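Local coordinates for protein of unknown function (DUF1255) (Acidithiobacillus ferrooxidans ATCC 23270, PDB 3EO6), which is of unknown function but is probably a cupin-like pyrimidine/purine nucleoside phosphorylase, splitting nucleosides with phosphate, at residues A[84-87]-A[88-92]. Residues are numbered along the deposited sequence; the frame is centred on the assembly and turned at random.
Sequences MVIP and ANQSY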
loop_
_atom_site.group_PDB
_atom_site.type_symbol
_atom_site.label_atom_id
_atom_site.label_comp_id
_atom_site.label_asym_id
_atom_site.label_seq_id
_atom_site.Cartn_x
_atom_site.Cartn_y
_atom_site.Cartn_z
HETATM N N MSE A 84 -18.459 -8.258 -2.191
HETATM C CA MSE A 84 -19.043 -9.489 -2.668
HETATM C C MSE A 84 -18.098 -10.627 -2.358
HETATM O O MSE A 84 -16.892 -10.439 -2.185
HETATM C CB MSE A 84 -19.315 -9.453 -4.187
HETATM C CG MSE A 84 -18.098 -9.402 -5.035
HETATM SE SE MSE A 84 -18.405 -9.333 -6.943
HETATM C CE MSE A 84 -18.909 -11.138 -7.173
ATOM N N VAL A 85 -18.625 -11.854 -2.373
ATOM C CA VAL A 85 -17.812 -13.060 -2.405
ATOM C C VAL A 85 -17.402 -13.336 -3.834
ATOM O O VAL A 85 -18.247 -13.435 -4.726
ATOM C CB VAL A 85 -18.557 -14.265 -1.843
ATOM C CG1 VAL A 85 -17.656 -15.500 -1.953
ATOM C CG2 VAL A 85 -18.940 -14.031 -0.365
ATOM N N ILE A 86 -16.100 -13.500 -4.055
ATOM C CA ILE A 86 -15.566 -13.946 -5.329
ATOM C C ILE A 86 -15.376 -15.458 -5.212
ATOM O O ILE A 86 -14.551 -15.912 -4.412
ATOM C CB ILE A 86 -14.228 -13.257 -5.681
ATOM C CG1 ILE A 86 -14.428 -11.754 -5.751
ATOM C CG2 ILE A 86 -13.719 -13.845 -6.989
ATOM C CD1 ILE A 86 -13.149 -10.965 -6.031
ATOM N N PRO A 87 -16.080 -16.261 -6.004
ATOM C CA PRO A 87 -15.910 -17.710 -5.909
ATOM C C PRO A 87 -14.491 -18.193 -6.264
ATOM O O PRO A 87 -13.815 -17.581 -7.102
ATOM C CB PRO A 87 -16.962 -18.269 -6.896
ATOM C CG PRO A 87 -18.035 -17.148 -6.885
ATOM C CD PRO A 87 -17.219 -15.907 -6.881
ATOM N N ALA A 88 -14.122 -19.272 -5.629
ATOM C CA ALA A 88 -12.897 -19.967 -5.963
ATOM C C ALA A 88 -12.975 -20.657 -7.318
ATOM O O ALA A 88 -14.066 -20.960 -7.835
ATOM C CB ALA A 88 -12.639 -21.069 -4.944
ATOM N N ASN A 89 -11.822 -20.958 -7.846
ATOM C CA ASN A 89 -11.665 -21.872 -8.907
ATOM C C ASN A 89 -12.251 -21.370 -10.248
ATOM O O ASN A 89 -12.652 -22.174 -11.083
ATOM C CB ASN A 89 -12.186 -23.250 -8.552
ATOM C CG ASN A 89 -11.571 -23.798 -7.306
ATOM O OD1 ASN A 89 -10.359 -23.668 -7.074
ATOM N ND2 ASN A 89 -12.371 -24.427 -6.485
ATOM N N GLN A 90 -12.205 -20.068 -10.430
ATOM C CA GLN A 90 -12.681 -19.483 -11.670
ATOM C C GLN A 90 -11.820 -18.249 -11.982
ATOM O O GLN A 90 -11.442 -17.488 -11.072
ATOM C CB GLN A 90 -14.176 -19.159 -11.596
ATOM C CG GLN A 90 -14.631 -18.289 -10.461
ATOM C CD GLN A 90 -14.634 -16.801 -10.726
ATOM O OE1 GLN A 90 -14.752 -16.336 -11.891
ATOM N NE2 GLN A 90 -14.588 -16.029 -9.666
ATOM N N SER A 91 -11.462 -18.105 -13.242
ATOM C CA SER A 91 -10.588 -17.058 -13.722
ATOM C C SER A 91 -11.388 -15.795 -14.022
ATOM O O SER A 91 -11.962 -15.654 -15.099
ATOM C CB SER A 91 -9.816 -17.536 -14.927
ATOM O OG SER A 91 -8.894 -18.513 -14.550
ATOM N N TYR A 92 -11.446 -14.866 -13.067
ATOM C CA TYR A 92 -12.159 -13.633 -13.172
ATOM C C TYR A 92 -11.220 -12.540 -13.658
ATOM O O TYR A 92 -10.002 -12.674 -13.565
ATOM C CB TYR A 92 -12.822 -13.247 -11.852
ATOM C CG TYR A 92 -11.911 -13.013 -10.663
ATOM C CD1 TYR A 92 -11.486 -14.063 -9.870
ATOM C CD2 TYR A 92 -11.526 -11.739 -10.300
ATOM C CE1 TYR A 92 -10.723 -13.846 -8.740
ATOM C CE2 TYR A 92 -10.771 -11.501 -9.165
ATOM C CZ TYR A 92 -10.359 -12.549 -8.368
ATOM O OH TYR A 92 -9.652 -12.322 -7.221
HETATM O O HOH W 1 -11.235 -17.723 -8.333
#
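Ile86 and Tyr92 meet across the turn that links strand 83-86 to strand 92-96, a loop between the two antiparallel sheets of this cupin fold. The loop illustrates how a connection without regular secondary structure can be held by a side chain bonding back to its backbone.

The apolar part is a CH-pi contact. CG2 of Ile86 sits over one face of the Tyr92 ring, shifted toward the rim, and comes nearest to CE1 at 3.5 Å. The first torsion sets CG2 opposite the backbone N and delivers this methyl to the ring, while CD1 of Ile86, at the end of the other branch, lies 3.9 Å from Tyr92 OH. The two side chains cross at about a right angle, and both are buried; the Tyr92 ring also meets that of Tyr67 on strand 64-68.

The polar part centres on the backbone carbonyl of Pro87. Gln90 NE2 donates to Pro87 O at 3.1 Å in a nearly straight bond (163°), with the acceptor close to the plane of the amide but the donor tilted 24° from the carbonyl plane. A bend at chi2 (90°) turns the Gln90 amide toward Pro87 O, and the amide is fixed at both ends: NE2 also bonds Tyr67 OH, and OE1 accepts from Glu70 N. Shortened to an alanine, Gln90 would lose its amide, which would probably leave Pro87 O without this donor and Glu70 N without this acceptor, and open a gap beside Ile86 CG2, which Gln90 NE2 approaches to 3.6 Å.

A water joins the same carbonyl to a second one. Its O atom, in plane at the edge of the Tyr92 ring, lies 2.9 Å from Pro87 O and 2.8 Å from Gln90 O.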